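Local coordinates for protein importin subunit beta-1 (Saccharomyces cerevisiae, PDB 5OWU) that carries proteins into the nucleus as the importin beta subunit, working with importin alpha, which recognises the classical nuclear localization signal of the cargo, at residues V651-I657 and N693-L698; V660-A664 and A701-V705. One frame throughout, in Å; residues are numbered along the deposited sequence.

Contact 1 (V651-I657 and N693-L698); sequences VDSPVSI and NARREL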
ATOM      1  N   VAL A 651      14.765  -6.363 -18.724  1.00 54.91           N
ATOM      2  CA  VAL A 651      14.123  -5.220 -18.084  1.00 63.27           C
ATOM      3  C   VAL A 651      12.740  -5.554 -17.536  1.00 66.10           C
ATOM      4  O   VAL A 651      12.248  -4.846 -16.650  1.00 69.28           O
ATOM      5  CB  VAL A 651      14.027  -4.038 -19.065  1.00 63.73           C
ATOM      6  CG1 VAL A 651      15.404  -3.496 -19.377  1.00 58.76           C
ATOM      7  CG2 VAL A 651      13.289  -4.446 -20.344  1.00 67.18           C
ATOM      8  N   ASP A 652      12.080  -6.591 -18.055  1.00 66.90           N
ATOM      9  CA  ASP A 652      10.785  -6.990 -17.507  1.00 69.68           C
ATOM     10  C   ASP A 652      10.936  -7.702 -16.167  1.00 71.03           C
ATOM     11  O   ASP A 652      10.071  -7.570 -15.291  1.00 77.48           O
ATOM     12  CB  ASP A 652      10.052  -7.894 -18.495  1.00 71.05           C
ATOM     13  CG  ASP A 652      10.796  -9.189 -18.758  1.00 72.90           C
ATOM     14  OD1 ASP A 652      12.038  -9.197 -18.636  1.00 78.68           O
ATOM     15  OD2 ASP A 652      10.140 -10.198 -19.088  1.00 80.78           O
ATOM     16  N   SER A 653      12.013  -8.451 -15.992  1.00 71.24           N
ATOM     17  CA  SER A 653      12.234  -9.247 -14.798  1.00 70.46           C
ATOM     18  C   SER A 653      12.817  -8.389 -13.675  1.00 75.00           C
ATOM     19  O   SER A 653      13.517  -7.406 -13.934  1.00 72.03           O
ATOM     20  CB  SER A 653      13.181 -10.399 -15.116  1.00 64.93           C
ATOM     21  OG  SER A 653      13.403 -11.223 -13.989  1.00 73.69           O
ATOM     22  N   PRO A 654      12.546  -8.734 -12.411  1.00 68.56           N
ATOM     23  CA  PRO A 654      13.172  -7.992 -11.304  1.00 59.90           C
ATOM     24  C   PRO A 654      14.674  -8.198 -11.206  1.00 51.87           C
ATOM     25  O   PRO A 654      15.335  -7.466 -10.458  1.00 51.68           O
ATOM     26  CB  PRO A 654      12.453  -8.541 -10.065  1.00 58.68           C
ATOM     27  CG  PRO A 654      12.005  -9.899 -10.464  1.00 66.35           C
ATOM     28  CD  PRO A 654      11.656  -9.801 -11.921  1.00 71.34           C
ATOM     29  N   VAL A 655      15.234  -9.159 -11.943  1.00 56.37           N
ATOM     30  CA  VAL A 655      16.672  -9.405 -11.891  1.00 58.41           C
ATOM     31  C   VAL A 655      17.451  -8.190 -12.383  1.00 44.17           C
ATOM     32  O   VAL A 655      18.601  -7.974 -11.978  1.00 41.55           O
ATOM     33  CB  VAL A 655      17.018 -10.669 -12.707  1.00 50.51           C
ATOM     34  CG1 VAL A 655      16.913 -10.397 -14.205  1.00 53.51           C
ATOM     35  CG2 VAL A 655      18.399 -11.189 -12.343  1.00 47.62           C
ATOM     36  N   SER A 656      16.852  -7.381 -13.260  1.00 43.99           N
ATOM     37  CA  SER A 656      17.561  -6.216 -13.785  1.00 55.35           C
ATOM     38  C   SER A 656      17.759  -5.164 -12.700  1.00 45.41           C
ATOM     39  O   SER A 656      18.803  -4.502 -12.653  1.00 42.96           O
ATOM     40  CB  SER A 656      16.801  -5.626 -14.974  1.00 51.23           C
ATOM     41  OG  SER A 656      15.518  -5.160 -14.583  1.00 57.71           O
ATOM     42  N   ILE A 657      16.770  -5.001 -11.818  1.00 36.24           N
ATOM     43  CA  ILE A 657      16.911  -4.090 -10.685  1.00 35.21           C
ATOM     44  C   ILE A 657      18.102  -4.497  -9.831  1.00 32.15           C
ATOM     45  O   ILE A 657      18.936  -3.668  -9.442  1.00 35.94           O
ATOM     46  CB  ILE A 657      15.622  -4.068  -9.843  1.00 46.53           C
ATOM     47  CG1 ILE A 657      14.388  -3.790 -10.710  1.00 50.12           C
ATOM     48  CG2 ILE A 657      15.750  -3.047  -8.704  1.00 41.88           C
ATOM     49  CD1 ILE A 657      14.336  -2.419 -11.259  1.00 54.84           C
ATOM     50  N   ASN A 693       9.740  -1.784 -23.021  1.00 73.73           N
ATOM     51  CA  ASN A 693       9.357  -2.977 -22.266  1.00 71.61           C
ATOM     52  C   ASN A 693       9.896  -2.975 -20.841  1.00 72.35           C
ATOM     53  O   ASN A 693       9.787  -4.011 -20.169  1.00 72.71           O
ATOM     54  CB  ASN A 693       9.836  -4.238 -22.990  1.00 76.12           C
ATOM     55  CG  ASN A 693       9.026  -4.542 -24.236  1.00 87.17           C
ATOM     56  OD1 ASN A 693       7.987  -3.928 -24.485  1.00 89.23           O
ATOM     57  ND2 ASN A 693       9.494  -5.505 -25.022  1.00 88.94           N
ATOM     58  N   ALA A 694      10.465  -1.878 -20.347  1.00 66.92           N
ATOM     59  CA  ALA A 694      11.040  -1.853 -19.011  1.00 61.05           C
ATOM     60  C   ALA A 694       9.948  -1.714 -17.961  1.00 54.86           C
ATOM     61  O   ALA A 694       9.071  -0.853 -18.076  1.00 58.44           O
ATOM     62  CB  ALA A 694      12.032  -0.699 -18.876  1.00 68.07           C
ATOM     63  N   ARG A 695      10.009  -2.558 -16.934  1.00 68.11           N
ATOM     64  CA  ARG A 695       9.113  -2.403 -15.801  1.00 68.65           C
ATOM     65  C   ARG A 695       9.341  -1.043 -15.151  1.00 65.73           C
ATOM     66  O   ARG A 695      10.403  -0.432 -15.283  1.00 68.08           O
ATOM     67  CB  ARG A 695       9.324  -3.522 -14.782  1.00 63.37           C
ATOM     68  CG  ARG A 695      10.716  -3.564 -14.156  1.00 74.08           C
ATOM     69  CD  ARG A 695      10.682  -4.245 -12.801  1.00 83.23           C
ATOM     70  NE  ARG A 695       9.910  -5.483 -12.823  1.00 83.56           N
ATOM     71  CZ  ARG A 695       9.352  -6.041 -11.753  1.00 83.34           C
ATOM     72  NH1 ARG A 695       9.466  -5.470 -10.559  1.00 80.51           N
ATOM     73  NH2 ARG A 695       8.673  -7.171 -11.878  1.00 80.45           N
ATOM     74  N   ARG A 696       8.318  -0.562 -14.445  1.00 62.26           N
ATOM     75  CA  ARG A 696       8.400   0.777 -13.872  1.00 64.74           C
ATOM     76  C   ARG A 696       9.531   0.872 -12.852  1.00 54.78           C
ATOM     77  O   ARG A 696      10.296   1.846 -12.850  1.00 56.51           O
ATOM     78  CB  ARG A 696       7.053   1.161 -13.252  1.00 62.10           C
ATOM     79  CG  ARG A 696       6.614   0.305 -12.071  1.00 68.14           C
ATOM     80  CD  ARG A 696       5.350   0.853 -11.411  1.00 76.06           C
ATOM     81  NE  ARG A 696       4.204   0.906 -12.322  1.00 79.41           N
ATOM     82  CZ  ARG A 696       3.691   2.013 -12.858  1.00 85.70           C
ATOM     83  NH1 ARG A 696       4.200   3.209 -12.592  1.00 84.50           N
ATOM     84  NH2 ARG A 696       2.647   1.923 -13.671  1.00 91.13           N
ATOM     85  N   GLU A 697       9.687  -0.156 -12.012  1.00 51.99           N
ATOM     86  CA  GLU A 697      10.680  -0.114 -10.942  1.00 56.56           C
ATOM     87  C   GLU A 697      12.098   0.079 -11.468  1.00 55.09           C
ATOM     88  O   GLU A 697      12.984   0.450 -10.693  1.00 44.55           O
ATOM     89  CB  GLU A 697      10.624  -1.395 -10.104  1.00 62.96           C
ATOM     90  CG  GLU A 697       9.336  -1.590  -9.299  1.00 69.54           C
ATOM     91  CD  GLU A 697       8.184  -2.149 -10.124  1.00 65.56           C
ATOM     92  OE1 GLU A 697       8.433  -2.686 -11.224  1.00 58.91           O
ATOM     93  OE2 GLU A 697       7.024  -2.051  -9.674  1.00 71.28           O
ATOM     94  N   LEU A 698      12.334  -0.164 -12.759  1.00 43.76           N
ATOM     95  CA  LEU A 698      13.674   0.012 -13.308  1.00 46.52           C
ATOM     96  C   LEU A 698      14.055   1.482 -13.365  1.00 44.78           C
ATOM     97  O   LEU A 698      15.201   1.841 -13.066  1.00 39.73           O
ATOM     98  CB  LEU A 698      13.763  -0.625 -14.694  1.00 46.26           C
ATOM     99  CG  LEU A 698      15.180  -0.708 -15.273  1.00 53.35           C
ATOM    100  CD1 LEU A 698      16.002  -1.768 -14.553  1.00 52.40           C
ATOM    101  CD2 LEU A 698      15.150  -0.980 -16.767  1.00 57.16           C
TER
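L698 holds the apolar centre of this contact, its two methyls turned to different parts of 651-657. CD2 lies against V651 CG1 at 3.6 Å, while CD1 meets I657 CD1 and also rests 3.4 Å from the hydroxyl OG of S656. I657 brings its CD1 in over the backbone, 3.2 Å from L698 CA, so tight that the packing here is probably strained. V651, beta-branched and compact, fills the other flank: CG1 takes the leucine, and CB faces the small A694, whose methyl lets the two chains run near each other.

Outward from here the contact turns polar. The backbone N of R695 donates to V651 O in a nearly straight bond (171° at the hydrogen). The arginine's first torsion (chi1 62°) sets CG between its own N and carbonyl carbon, against the same V651 O, and the chain then carries NE to D652 O at 3.2 Å. That oxygen lies near the guanidinium plane, although NE stands well above the plane of the carbonyl. P654 lies over one guanidinium face, displaced toward its rim, and NH1 forms a salt bridge with E697 OE1 at 3.0 Å. A methionine in place of R695 would probably leave D652 O without this donor and E697 without its charge partner. Arginine thus serves two successive carbonyls of the loop ahead of helix 655-669 through backbone and side chain, tying the loop before helix 698-713 to that loop.

Contact 2 (V660-A664 and A701-V705); sequences VGFIA and AVLSV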
ATOM      1  N   VAL A 660      21.364  -3.783 -11.477  1.00 35.70           N
ATOM      2  CA  VAL A 660      21.698  -2.379 -11.241  1.00 34.75           C
ATOM      3  C   VAL A 660      22.280  -2.211  -9.845  1.00 35.07           C
ATOM      4  O   VAL A 660      23.200  -1.414  -9.631  1.00 35.75           O
ATOM      5  CB  VAL A 660      20.470  -1.474 -11.441  1.00 29.91           C
ATOM      6  CG1 VAL A 660      20.790  -0.036 -11.017  1.00 33.09           C
ATOM      7  CG2 VAL A 660      20.021  -1.492 -12.885  1.00 25.93           C
ATOM      8  N   GLY A 661      21.744  -2.949  -8.871  1.00 33.76           N
ATOM      9  CA  GLY A 661      22.301  -2.896  -7.528  1.00 32.69           C
ATOM     10  C   GLY A 661      23.721  -3.415  -7.462  1.00 27.77           C
ATOM     11  O   GLY A 661      24.522  -2.955  -6.638  1.00 31.93           O
ATOM     12  N   PHE A 662      24.056  -4.386  -8.313  1.00 30.14           N
ATOM     13  CA  PHE A 662      25.449  -4.798  -8.444  1.00 28.84           C
ATOM     14  C   PHE A 662      26.309  -3.640  -8.925  1.00 30.47           C
ATOM     15  O   PHE A 662      27.387  -3.376  -8.374  1.00 32.19           O
ATOM     16  CB  PHE A 662      25.570  -5.973  -9.411  1.00 28.22           C
ATOM     17  CG  PHE A 662      26.990  -6.398  -9.665  1.00 30.32           C
ATOM     18  CD1 PHE A 662      27.632  -7.263  -8.799  1.00 33.59           C
ATOM     19  CD2 PHE A 662      27.683  -5.924 -10.763  1.00 23.75           C
ATOM     20  CE1 PHE A 662      28.941  -7.655  -9.027  1.00 38.61           C
ATOM     21  CE2 PHE A 662      28.993  -6.309 -10.996  1.00 34.66           C
ATOM     22  CZ  PHE A 662      29.622  -7.176 -10.125  1.00 37.09           C
ATOM     23  N   ILE A 663      25.852  -2.935  -9.964  1.00 30.81           N
ATOM     24  CA  ILE A 663      26.609  -1.774 -10.431  1.00 27.13           C
ATOM     25  C   ILE A 663      26.798  -0.778  -9.289  1.00 30.00           C
ATOM     26  O   ILE A 663      27.898  -0.251  -9.078  1.00 27.88           O
ATOM     27  CB  ILE A 663      25.920  -1.128 -11.647  1.00 26.56           C
ATOM     28  CG1 ILE A 663      25.807  -2.135 -12.789  1.00 33.88           C
ATOM     29  CG2 ILE A 663      26.712   0.101 -12.119  1.00 30.43           C
ATOM     30  CD1 ILE A 663      24.977  -1.649 -13.964  1.00 38.31           C
ATOM     31  N   ALA A 664      25.733  -0.521  -8.522  1.00 28.81           N
ATOM     32  CA  ALA A 664      25.840   0.384  -7.382  1.00 32.08           C
ATOM     33  C   ALA A 664      26.915  -0.080  -6.411  1.00 33.55           C
ATOM     34  O   ALA A 664      27.717   0.729  -5.930  1.00 29.38           O
ATOM     35  CB  ALA A 664      24.494   0.494  -6.662  1.00 27.20           C
ATOM     36  N   ALA A 701      15.654   2.929 -10.094  1.00 34.61           N
ATOM     37  CA  ALA A 701      16.935   2.276  -9.847  1.00 40.99           C
ATOM     38  C   ALA A 701      18.035   2.879 -10.715  1.00 33.61           C
ATOM     39  O   ALA A 701      19.077   3.321 -10.211  1.00 34.56           O
ATOM     40  CB  ALA A 701      16.810   0.774 -10.104  1.00 41.86           C
ATOM     41  N   VAL A 702      17.800   2.948 -12.024  1.00 32.69           N
ATOM     42  CA  VAL A 702      18.813   3.505 -12.915  1.00 31.90           C
ATOM     43  C   VAL A 702      19.129   4.941 -12.521  1.00 38.43           C
ATOM     44  O   VAL A 702      20.301   5.329 -12.420  1.00 33.59           O
ATOM     45  CB  VAL A 702      18.357   3.386 -14.379  1.00 30.29           C
ATOM     46  CG1 VAL A 702      19.346   4.064 -15.313  1.00 34.29           C
ATOM     47  CG2 VAL A 702      18.222   1.918 -14.742  1.00 32.67           C
ATOM     48  N   LEU A 703      18.102   5.749 -12.247  1.00 34.94           N
ATOM     49  CA  LEU A 703      18.383   7.120 -11.842  1.00 32.70           C
ATOM     50  C   LEU A 703      19.323   7.122 -10.645  1.00 37.12           C
ATOM     51  O   LEU A 703      20.371   7.785 -10.658  1.00 31.73           O
ATOM     52  CB  LEU A 703      17.082   7.863 -11.530  1.00 42.85           C
ATOM     53  CG  LEU A 703      16.154   8.149 -12.720  1.00 45.49           C
ATOM     54  CD1 LEU A 703      14.872   8.810 -12.243  1.00 42.82           C
ATOM     55  CD2 LEU A 703      16.823   9.020 -13.775  1.00 34.29           C
ATOM     56  N   SER A 704      19.012   6.307  -9.633  1.00 29.45           N
ATOM     57  CA  SER A 704      19.838   6.311  -8.434  1.00 30.98           C
ATOM     58  C   SER A 704      21.268   5.919  -8.765  1.00 29.23           C
ATOM     59  O   SER A 704      22.218   6.501  -8.226  1.00 28.97           O
ATOM     60  CB  SER A 704      19.255   5.370  -7.381  1.00 29.21           C
ATOM     61  OG  SER A 704      17.983   5.822  -6.972  1.00 47.26           O
ATOM     62  N   VAL A 705      21.446   4.959  -9.680  1.00 31.89           N
ATOM     63  CA  VAL A 705      22.795   4.457  -9.899  1.00 22.41           C
ATOM     64  C   VAL A 705      23.609   5.490 -10.655  1.00 34.47           C
ATOM     65  O   VAL A 705      24.838   5.548 -10.504  1.00 31.14           O
ATOM     66  CB  VAL A 705      22.770   3.083 -10.602  1.00 28.53           C
ATOM     67  CG1 VAL A 705      22.693   3.205 -12.124  1.00 32.68           C
ATOM     68  CG2 VAL A 705      23.983   2.267 -10.200  1.00 36.93           C
TER
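V660 and V705 meet because of how each is turned about its first torsion. With chi1 at 173°, V660 places CG1 opposite its own backbone N and sends it across to V705 CB at 3.7 Å, the two side chains crossing at a slant. In V705 chi1 of 86° puts CG1 between its own N and carbonyl carbon and leaves CG2 on the far side from N; this CG2 methyl reaches over helix 655-669, 3.7 Å from the backbone N of A664 and 4.0 Å from A664 CB. I663 adds CG2 against the same methyl, its side chain roughly perpendicular to that of V705.

Small residues suit the remaining places. A701 offers only a methyl, 4.2 Å from V660 CG1, and the single methyl of A664 probably leaves V705 room to settle against the backbone. V702 CG2 touches V660 CG2 more loosely.

The helical segments run almost parallel, at 12°, with axes 9.7 Å apart, as expected for equivalent helices of successive HEAT repeats, here repeats 15 and 16. Helix 675-689 contributes to the same core: M688 packs on V660, and L685 on V705. Beta-branched side chains are already restricted in rotation by the helix, so packing them probably costs little further entropy. Since the contact between the segments is wholly apolar and the amides A664 N and V705 N donate to V660 O and A701 O within their own helices, it rests on shape and the exclusion of water, without directional bonds to fix its register.

In the fold
Contact 1 lies at the loops that lead into helices 655-669 and 698-713, and contact 2 lies farther along the same helices, with centres about 12 Å apart. In each, the first segment belongs to HEAT repeat 15 and the second to HEAT repeat 16, so the segments alternate along the chain. I657 of contact 1 bridges them, its CD1 lying 4.2 Å from A701 CB of contact 2; the apolar seam therefore continues from one to the other. The chemistry changes along it: contact 1 is partly buried and adds directional bonds at its polar edge, whereas contact 2 is buried and apolar. Together they pack neighbouring repeats of the superhelical solenoid characteristic of importin beta.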